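Aspartyl-tRNA synthetase 2 (Thermus thermophilus, PDB 1N9W) activates L-aspartate with ATP and transfers it to the acceptor end of either tRNA(Asp) or tRNA(Asn), working as a class II homodimer. Local coordinates at residues 19-24 with 56-61; 125-130 with 243-248. One frame throughout, in Å; residues are numbered along the deposited sequence.

Contact 1: residues 19-24 with 56-61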
loop_
_atom_site.group_PDB
_atom_site.type_symbol
_atom_site.label_atom_id
_atom_site.label_comp_id
_atom_site.label_asym_id
_atom_site.label_seq_id
_atom_site.Cartn_x
_atom_site.Cartn_y
_atom_site.Cartn_z
ATOM N N LEU B 19 -10.911 26.568 0.504
ATOM C CA LEU B 19 -11.942 25.534 0.378
ATOM C C LEU B 19 -11.815 24.748 1.672
ATOM O O LEU B 19 -10.706 24.415 2.088
ATOM C CB LEU B 19 -11.688 24.607 -0.820
ATOM C CG LEU B 19 -11.743 25.273 -2.210
ATOM C CD1 LEU B 19 -11.369 24.258 -3.293
ATOM C CD2 LEU B 19 -13.146 25.833 -2.446
ATOM N N GLY B 20 -12.938 24.484 2.334
ATOM C CA GLY B 20 -12.886 23.738 3.585
ATOM C C GLY B 20 -14.246 23.602 4.239
ATOM O O GLY B 20 -15.271 23.719 3.568
ATOM N N PHE B 21 -14.259 23.343 5.542
ATOM C CA PHE B 21 -15.510 23.192 6.287
ATOM C C PHE B 21 -15.589 24.174 7.436
ATOM O O PHE B 21 -14.580 24.474 8.073
ATOM C CB PHE B 21 -15.639 21.782 6.870
ATOM C CG PHE B 21 -15.577 20.695 5.846
ATOM C CD1 PHE B 21 -14.350 20.216 5.390
ATOM C CD2 PHE B 21 -16.747 20.158 5.317
ATOM C CE1 PHE B 21 -14.293 19.218 4.433
ATOM C CE2 PHE B 21 -16.696 19.159 4.355
ATOM C CZ PHE B 21 -15.471 18.684 3.907
ATOM N N LEU B 22 -16.792 24.659 7.719
ATOM C CA LEU B 22 -16.980 25.600 8.814
ATOM C C LEU B 22 -16.771 24.907 10.175
ATOM O O LEU B 22 -17.652 24.195 10.659
ATOM C CB LEU B 22 -18.386 26.196 8.722
ATOM C CG LEU B 22 -18.811 27.277 9.726
ATOM C CD1 LEU B 22 -17.863 28.474 9.679
ATOM C CD2 LEU B 22 -20.237 27.702 9.382
ATOM N N HIS B 23 -15.609 25.123 10.784
ATOM C CA HIS B 23 -15.294 24.512 12.077
ATOM C C HIS B 23 -16.252 25.080 13.139
ATOM O O HIS B 23 -16.863 24.325 13.886
ATOM C CB HIS B 23 -13.837 24.793 12.453
ATOM C CG HIS B 23 -13.264 23.814 13.428
ATOM N ND1 HIS B 23 -13.001 22.502 13.100
ATOM C CD2 HIS B 23 -12.918 23.954 14.730
ATOM C CE1 HIS B 23 -12.522 21.876 14.160
ATOM N NE2 HIS B 23 -12.464 22.733 15.162
ATOM N N TRP B 24 -16.356 26.408 13.213
ATOM C CA TRP B 24 -17.290 27.083 14.114
ATOM C C TRP B 24 -17.556 28.496 13.630
ATOM O O TRP B 24 -16.902 28.993 12.705
ATOM C CB TRP B 24 -16.844 27.101 15.598
ATOM C CG TRP B 24 -15.512 27.710 15.911
ATOM C CD1 TRP B 24 -14.408 27.046 16.363
ATOM C CD2 TRP B 24 -15.130 29.092 15.797
ATOM N NE1 TRP B 24 -13.361 27.921 16.538
ATOM C CE2 TRP B 24 -13.775 29.182 16.199
ATOM C CE3 TRP B 24 -15.797 30.255 15.401
ATOM C CZ2 TRP B 24 -13.075 30.394 16.203
ATOM C CZ3 TRP B 24 -15.095 31.464 15.408
ATOM C CH2 TRP B 24 -13.751 31.520 15.809
ATOM N N GLU B 56 -19.849 22.652 10.037
ATOM C CA GLU B 56 -19.556 21.505 9.186
ATOM C C GLU B 56 -20.097 21.649 7.764
ATOM O O GLU B 56 -20.171 20.676 7.016
ATOM C CB GLU B 56 -20.043 20.187 9.821
ATOM C CG GLU B 56 -19.160 19.681 10.972
ATOM C CD GLU B 56 -17.659 19.739 10.663
ATOM O OE1 GLU B 56 -17.240 19.305 9.564
ATOM O OE2 GLU B 56 -16.893 20.223 11.526
ATOM N N SER B 57 -20.496 22.860 7.386
ATOM C CA SER B 57 -20.960 23.084 6.019
ATOM C C SER B 57 -19.684 23.216 5.195
ATOM O O SER B 57 -18.662 23.705 5.698
ATOM C CB SER B 57 -21.776 24.381 5.911
ATOM O OG SER B 57 -23.113 24.198 6.336
ATOM N N ALA B 58 -19.720 22.764 3.946
ATOM C CA ALA B 58 -18.556 22.876 3.073
ATOM C C ALA B 58 -18.616 24.272 2.470
ATOM O O ALA B 58 -19.661 24.694 1.972
ATOM C CB ALA B 58 -18.605 21.816 1.983
ATOM N N LEU B 59 -17.496 24.984 2.512
ATOM C CA LEU B 59 -17.450 26.351 2.005
ATOM C C LEU B 59 -16.298 26.691 1.076
ATOM O O LEU B 59 -15.272 26.010 1.015
ATOM C CB LEU B 59 -17.343 27.329 3.174
ATOM C CG LEU B 59 -18.237 27.269 4.396
ATOM C CD1 LEU B 59 -17.733 28.315 5.369
ATOM C CD2 LEU B 59 -19.684 27.517 4.027
ATOM N N ARG B 60 -16.486 27.794 0.374
ATOM C CA ARG B 60 -15.460 28.341 -0.481
ATOM C C ARG B 60 -15.383 29.787 0.003
ATOM O O ARG B 60 -16.419 30.435 0.177
ATOM C CB ARG B 60 -15.883 28.293 -1.947
ATOM C CG ARG B 60 -14.975 29.080 -2.858
ATOM C CD ARG B 60 -15.278 28.801 -4.314
ATOM N NE ARG B 60 -14.817 29.901 -5.133
ATOM C CZ ARG B 60 -15.435 31.074 -5.228
ATOM N NH1 ARG B 60 -16.559 31.300 -4.562
ATOM N NH2 ARG B 60 -14.906 32.045 -5.967
ATOM N N VAL B 61 -14.173 30.266 0.270
ATOM C CA VAL B 61 -13.978 31.636 0.727
ATOM C C VAL B 61 -12.929 32.374 -0.094
ATOM O O VAL B 61 -11.823 31.873 -0.325
ATOM C CB VAL B 61 -13.527 31.719 2.211
ATOM C CG1 VAL B 61 -13.169 33.178 2.556
ATOM C CG2 VAL B 61 -14.629 31.205 3.151
HETATM O O HOH W 1 -17.625 21.734 13.626
#
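G20 and L59 form a hydrogen-bonded pair between antiparallel strands 15-28 and 58-67 of the N-terminal OB-fold, the domain that interacts with tRNA. The bond from L59 N to G20 O (2.8 Å) is nearly straight; the return bond from G20 N to L59 O is longer, 3.1 Å. Further along, L22 is held twice by backbone: its N donates to S57 O, and its O accepts from E56 N (2.8 Å) on a lone pair in the carbonyl plane. L22 CB packs on L59 CD1. L19, F21, A58 and R60 lie on the opposite face from L59. F21 and A58 are buried there, F21 CE2 4.0 Å from A58 CB, and the second subunit adds F223, edge-to-face on F21, and G383. L19 and R60 are partly open to solvent, yet L19 CD2 sits 3.7 Å from R60 CB. With CG anti to the backbone N (chi1 169°), R60 extends away from the strand pair to salt bridges with E17 and E83. At the far end the E56 chain bends at chi2 (-45°), its carboxylate meeting R37 and R117 in salt bridges, and a water donates to both E56 OE2 and H23 O, 2.7 Å from each.

Contact 2: residues 125-130 with 243-248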
loop_
_atom_site.group_PDB
_atom_site.type_symbol
_atom_site.label_atom_id
_atom_site.label_comp_id
_atom_site.label_asym_id
_atom_site.label_seq_id
_atom_site.Cartn_x
_atom_site.Cartn_y
_atom_site.Cartn_z
ATOM N N LEU B 125 -4.133 9.111 11.873
ATOM C CA LEU B 125 -4.253 8.402 10.605
ATOM C C LEU B 125 -3.304 9.007 9.562
ATOM O O LEU B 125 -2.761 8.297 8.712
ATOM C CB LEU B 125 -5.712 8.450 10.102
ATOM C CG LEU B 125 -6.785 7.797 10.990
ATOM C CD1 LEU B 125 -8.165 7.927 10.351
ATOM C CD2 LEU B 125 -6.448 6.319 11.193
ATOM N N LYS B 126 -3.105 10.318 9.649
ATOM C CA LYS B 126 -2.220 11.035 8.739
ATOM C C LYS B 126 -0.782 10.589 9.031
ATOM O O LYS B 126 0.019 10.373 8.119
ATOM C CB LYS B 126 -2.372 12.544 8.957
ATOM C CG LYS B 126 -1.524 13.433 8.059
ATOM C CD LYS B 126 -1.883 13.264 6.596
ATOM C CE LYS B 126 -1.160 14.284 5.720
ATOM N NZ LYS B 126 -1.281 13.937 4.260
ATOM N N VAL B 127 -0.473 10.435 10.313
ATOM C CA VAL B 127 0.853 10.006 10.719
ATOM C C VAL B 127 1.070 8.557 10.289
ATOM O O VAL B 127 2.141 8.199 9.807
ATOM C CB VAL B 127 1.028 10.175 12.262
ATOM C CG1 VAL B 127 2.335 9.540 12.725
ATOM C CG2 VAL B 127 1.026 11.665 12.613
ATOM N N GLN B 128 0.038 7.730 10.433
ATOM C CA GLN B 128 0.147 6.323 10.035
ATOM C C GLN B 128 0.443 6.193 8.535
ATOM O O GLN B 128 1.230 5.342 8.130
ATOM C CB GLN B 128 -1.140 5.576 10.343
ATOM C CG GLN B 128 -1.046 4.084 10.060
ATOM C CD GLN B 128 -2.334 3.368 10.372
ATOM O OE1 GLN B 128 -3.199 3.212 9.510
ATOM N NE2 GLN B 128 -2.483 2.945 11.622
ATOM N N ALA B 129 -0.205 7.029 7.724
ATOM C CA ALA B 129 0.004 6.987 6.291
ATOM C C ALA B 129 1.451 7.338 6.008
ATOM O O ALA B 129 2.072 6.790 5.092
ATOM C CB ALA B 129 -0.931 7.962 5.573
ATOM N N ALA B 130 2.006 8.252 6.793
ATOM C CA ALA B 130 3.397 8.627 6.581
ATOM C C ALA B 130 4.300 7.448 6.956
ATOM O O ALA B 130 5.183 7.085 6.182
ATOM C CB ALA B 130 3.739 9.872 7.408
ATOM N N GLU B 243 11.308 8.998 10.316
ATOM C CA GLU B 243 11.844 10.156 9.602
ATOM C C GLU B 243 10.796 10.712 8.634
ATOM O O GLU B 243 10.632 11.923 8.507
ATOM C CB GLU B 243 13.089 9.737 8.825
ATOM C CG GLU B 243 13.955 10.892 8.375
ATOM C CD GLU B 243 14.631 11.567 9.543
ATOM O OE1 GLU B 243 15.156 10.841 10.422
ATOM O OE2 GLU B 243 14.653 12.818 9.589
ATOM N N GLU B 244 10.105 9.805 7.945
ATOM C CA GLU B 244 9.071 10.171 6.984
ATOM C C GLU B 244 7.946 10.927 7.682
ATOM O O GLU B 244 7.494 11.965 7.201
ATOM C CB GLU B 244 8.532 8.914 6.303
ATOM C CG GLU B 244 7.564 9.144 5.142
ATOM C CD GLU B 244 8.132 10.058 4.062
ATOM O OE1 GLU B 244 9.365 10.068 3.871
ATOM O OE2 GLU B 244 7.338 10.754 3.399
ATOM N N ALA B 245 7.510 10.408 8.823
ATOM C CA ALA B 245 6.436 11.012 9.606
ATOM C C ALA B 245 6.847 12.386 10.080
ATOM O O ALA B 245 6.065 13.334 10.050
ATOM C CB ALA B 245 6.113 10.130 10.808
ATOM N N LEU B 246 8.091 12.483 10.530
ATOM C CA LEU B 246 8.615 13.748 11.023
ATOM C C LEU B 246 8.670 14.789 9.894
ATOM O O LEU B 246 8.350 15.951 10.113
ATOM C CB LEU B 246 10.010 13.523 11.618
ATOM C CG LEU B 246 10.344 14.197 12.942
ATOM C CD1 LEU B 246 9.332 13.825 14.024
ATOM C CD2 LEU B 246 11.733 13.758 13.354
ATOM N N ASN B 247 9.052 14.365 8.691
ATOM C CA ASN B 247 9.146 15.294 7.570
ATOM C C ASN B 247 7.837 15.600 6.849
ATOM O O ASN B 247 7.631 16.725 6.403
ATOM C CB ASN B 247 10.173 14.801 6.549
ATOM C CG ASN B 247 11.585 14.751 7.118
ATOM O OD1 ASN B 247 11.919 15.483 8.051
ATOM N ND2 ASN B 247 12.424 13.897 6.542
ATOM N N THR B 248 6.952 14.616 6.729
ATOM C CA THR B 248 5.701 14.851 6.025
ATOM C C THR B 248 4.466 15.005 6.915
ATOM O O THR B 248 3.411 15.417 6.436
ATOM C CB THR B 248 5.453 13.757 4.951
ATOM O OG1 THR B 248 5.310 12.477 5.580
ATOM C CG2 THR B 248 6.636 13.707 3.971
#
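A130 and A245 mark the point where helices 125-130 and 243-248 come together, their CA atoms 4.9 Å apart. The segment axes approach to 8.6 Å at an angle of 127°, so the helices run in broadly opposed directions but well short of antiparallel. Small residues permit this closeness: A130 CB points into the second helix and rests 3.7 Å from A245 CA, while V127 CG1 adds a more distant apolar touch to A245 CB. T248 OG1 also meets the A130 methyl, 3.5 Å from A130 CB. With chi1 at 63°, that hydroxyl turns back over its own helix and donates to E244 O (2.8 Å), from above the carbonyl plane; the same oxygen also accepts from T248 N. E244 reaches across with its aliphatic part, CG lying 3.3 Å from A130 O, and a bend at chi2 (54°) carries the carboxylate onward to long, weak ion pairs with R133 and R137. The contact thus joins helix 119-141 to the C-terminal end of helix 227-248 within the class II synthetase domain. V127 also packs on I253 of helix 250-255 and on L402 of helix 394-402.

Overall arrangement
From the N terminus, the chain first pairs strand 15-28 with strand 58-67 at contact 1, closing a loop of 31 residues that is mostly strand and contains 31-38 and 41-47 of the OB-fold. Only after this is complete does the chain pass into the synthetase domain, where contact 2 closes a much longer excursion, 112 residues between 125-130 and 243-248. The two loops therefore follow in series, neither enclosing nor crossing the other. The centres of contact 1 and contact 2 lie 25 Å apart, and the two do not touch. Each joins parts of a single domain, the OB-fold in contact 1 and the class II synthetase domain in contact 2, and both also meet the second subunit of the dimer.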